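Local coordinates for protein luciferase-like monooxygenase (Streptomyces bottropensis, PDB 4US5) that probably acts as a flavin-dependent monooxygenase of the bacterial luciferase family, incorporating oxygen into an organic substrate, at residues T199-R207 / A302-L310. Numbering follows the deposited sequence.
Sequences TREAMDTYR and ADATGAEEL
Arg207 lays its guanidinium against the C-terminal end of helix 291-305, where Thr305 O stands over the centre of one face, 3.1 Å from CZ, where attraction between the carbonyl and the cation is likely, though the angles are too poor for a hydrogen bond. NH2 donates instead to Ala304 O (3.2 Å), which lies tilted from the guanidinium plane. Within helix 199-209 the same group is steadied twice: NE donates almost straight (167°) to Met203 O, nearly in the guanidinium plane, and NH2 forms a salt bridge with Asp204 OD1 at 2.8 Å. With CG anti to its carbonyl carbon (chi1 -74°) and a bend at chi3, the Arg207 chain runs back along its own helix to Met203 and Asp204. Water 2 joins NH1 to Asp303 O, and water 1 lies between Asp204 OD1 and Ala304 O. Without the guanidinium, as with an alanine here, the Asp204 carboxylate would probably lose its charged mate and the carbonyls ending helix 291-305 their cationic cover. Gly306, with positive phi, turns the chain out of that helix, and its CA sits 3.4 Å from Arg207 NH1. On the buried side, selenomethionine Met203 curls at chi2 and chi3, bringing CE to Thr305 CB (3.6 Å) and on to Ala307 CB (4.0 Å). Thr305 CG2 leans on Met203 CB and CG and reaches the Thr199 methyl, while Thr305 OG1 is hydrogen-bonded to Met301 O, one turn back in its helix. Toward solvent, the Arg200 guanidinium passes obliquely by Ala304 CB, its charge paired with Glu282. The contact thus joins two outer helices of the TIM barrel around the end of the second, just before strand 309-313; Tyr190 of strand 188-191 and Pro221 of strand 221-229 pack against Met203, and Trp283 touches Thr199, Arg200 and Ala304.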
# COMPACT_ATOMS: atom_id res chain seq x y z
N THR B 199 7.00 31.96 2.41
CA THR B 199 6.31 31.36 3.53
C THR B 199 5.29 32.30 4.17
O THR B 199 4.12 31.96 4.34
CB THR B 199 7.32 30.91 4.61
OG1 THR B 199 8.28 30.03 4.00
CG2 THR B 199 6.60 30.20 5.76
N ARG B 200 5.73 33.50 4.54
CA ARG B 200 4.83 34.45 5.18
C ARG B 200 3.64 34.79 4.29
O ARG B 200 2.48 34.72 4.74
CB ARG B 200 5.60 35.71 5.59
CG ARG B 200 4.70 36.76 6.24
CD ARG B 200 5.51 37.97 6.62
NE ARG B 200 6.39 37.75 7.78
CZ ARG B 200 6.00 37.82 9.05
NH1 ARG B 200 4.74 38.02 9.36
NH2 ARG B 200 6.87 37.68 10.01
N GLU B 201 3.89 35.09 3.04
CA GLU B 201 2.80 35.45 2.11
C GLU B 201 1.83 34.30 1.91
O GLU B 201 0.60 34.50 1.91
CB GLU B 201 3.35 35.93 0.75
CG GLU B 201 2.27 36.30 -0.25
CD GLU B 201 2.78 36.70 -1.63
OE1 GLU B 201 4.00 36.82 -1.83
OE2 GLU B 201 1.94 36.89 -2.52
N ALA B 202 2.37 33.10 1.71
CA ALA B 202 1.54 31.93 1.48
C ALA B 202 0.62 31.64 2.65
O ALA B 202 -0.56 31.42 2.45
CB ALA B 202 2.41 30.71 1.16
N MSE B 203 1.15 31.67 3.86
CA MSE B 203 0.37 31.37 5.03
C MSE B 203 -0.64 32.49 5.30
O MSE B 203 -1.76 32.23 5.73
CB MSE B 203 1.27 31.08 6.22
CG MSE B 203 2.15 29.83 5.95
SE MSE B 203 1.06 28.19 6.14
CE MSE B 203 1.34 27.91 8.06
N ASP B 204 -0.25 33.73 5.04
CA ASP B 204 -1.22 34.88 5.13
C ASP B 204 -2.36 34.69 4.14
O ASP B 204 -3.53 34.83 4.51
CB ASP B 204 -0.51 36.20 4.84
CG ASP B 204 0.32 36.70 6.02
OD1 ASP B 204 0.17 36.16 7.12
OD2 ASP B 204 1.12 37.65 5.84
N THR B 205 -2.02 34.37 2.90
CA THR B 205 -2.99 34.16 1.82
C THR B 205 -3.96 33.04 2.11
O THR B 205 -5.19 33.17 1.91
CB THR B 205 -2.27 33.89 0.49
OG1 THR B 205 -1.52 35.06 0.14
CG2 THR B 205 -3.24 33.59 -0.63
N TYR B 206 -3.43 31.92 2.61
CA TYR B 206 -4.27 30.79 3.00
C TYR B 206 -5.36 31.21 3.98
O TYR B 206 -6.54 30.89 3.80
CB TYR B 206 -3.42 29.67 3.64
CG TYR B 206 -4.23 28.55 4.20
CD1 TYR B 206 -5.06 27.79 3.38
CD2 TYR B 206 -4.13 28.19 5.52
CE1 TYR B 206 -5.81 26.74 3.89
CE2 TYR B 206 -4.87 27.14 6.04
CZ TYR B 206 -5.70 26.42 5.23
OH TYR B 206 -6.43 25.37 5.76
N ARG B 207 -4.95 31.90 5.03
CA ARG B 207 -5.86 32.35 6.07
C ARG B 207 -6.83 33.40 5.56
O ARG B 207 -8.02 33.30 5.84
CB ARG B 207 -5.10 32.86 7.28
CG ARG B 207 -4.50 31.72 8.10
CD ARG B 207 -3.68 32.21 9.25
NE ARG B 207 -2.50 32.92 8.77
CZ ARG B 207 -1.71 33.64 9.53
NH1 ARG B 207 -1.94 33.73 10.84
NH2 ARG B 207 -0.66 34.25 8.99
N ALA B 302 5.91 30.01 13.75
CA ALA B 302 4.53 29.56 13.99
C ALA B 302 3.56 30.72 14.33
O ALA B 302 2.44 30.76 13.81
CB ALA B 302 4.51 28.51 15.06
N ASP B 303 3.99 31.64 15.18
CA ASP B 303 3.17 32.80 15.54
C ASP B 303 2.84 33.60 14.30
O ASP B 303 1.69 34.00 14.09
CB ASP B 303 3.90 33.71 16.53
CG ASP B 303 3.97 33.13 17.91
OD1 ASP B 303 3.24 32.19 18.23
OD2 ASP B 303 4.80 33.61 18.71
N ALA B 304 3.86 33.84 13.46
CA ALA B 304 3.68 34.66 12.28
C ALA B 304 2.76 34.05 11.24
O ALA B 304 2.03 34.76 10.55
CB ALA B 304 5.03 34.99 11.66
N THR B 305 2.81 32.71 11.10
CA THR B 305 2.09 32.04 10.06
C THR B 305 0.74 31.50 10.51
O THR B 305 -0.03 31.05 9.68
CB THR B 305 2.92 30.86 9.51
OG1 THR B 305 3.27 29.98 10.60
CG2 THR B 305 4.21 31.40 8.83
N GLY B 306 0.48 31.51 11.81
CA GLY B 306 -0.72 30.91 12.36
C GLY B 306 -0.68 29.39 12.34
O GLY B 306 -1.71 28.75 12.45
N ALA B 307 0.52 28.82 12.25
CA ALA B 307 0.65 27.36 12.19
C ALA B 307 0.24 26.73 13.53
O ALA B 307 0.66 27.19 14.58
CB ALA B 307 2.07 26.98 11.85
N GLU B 308 -0.61 25.72 13.46
CA GLU B 308 -1.04 24.94 14.60
C GLU B 308 -0.02 23.84 14.97
O GLU B 308 0.10 23.43 16.13
CB GLU B 308 -2.38 24.26 14.26
CG GLU B 308 -3.50 25.23 13.88
CD GLU B 308 -4.76 24.51 13.43
OE1 GLU B 308 -4.74 23.27 13.28
OE2 GLU B 308 -5.79 25.19 13.25
N GLU B 309 0.70 23.37 13.95
CA GLU B 309 1.68 22.30 14.10
C GLU B 309 2.83 22.57 13.20
O GLU B 309 2.68 23.22 12.15
CB GLU B 309 1.17 20.89 13.68
CG GLU B 309 -0.14 20.49 14.22
CD GLU B 309 -0.66 19.20 13.63
OE1 GLU B 309 0.11 18.34 13.09
OE2 GLU B 309 -1.87 19.03 13.77
N LEU B 310 3.97 22.00 13.56
CA LEU B 310 5.14 22.01 12.73
C LEU B 310 5.33 20.59 12.27
O LEU B 310 5.44 19.68 13.11
CB LEU B 310 6.36 22.47 13.51
CG LEU B 310 6.25 23.87 14.13
CD1 LEU B 310 7.39 24.15 15.07
CD2 LEU B 310 6.16 24.91 13.04
O HOH W 1 2.34 34.28 7.75
O HOH W 2 -0.33 35.04 12.65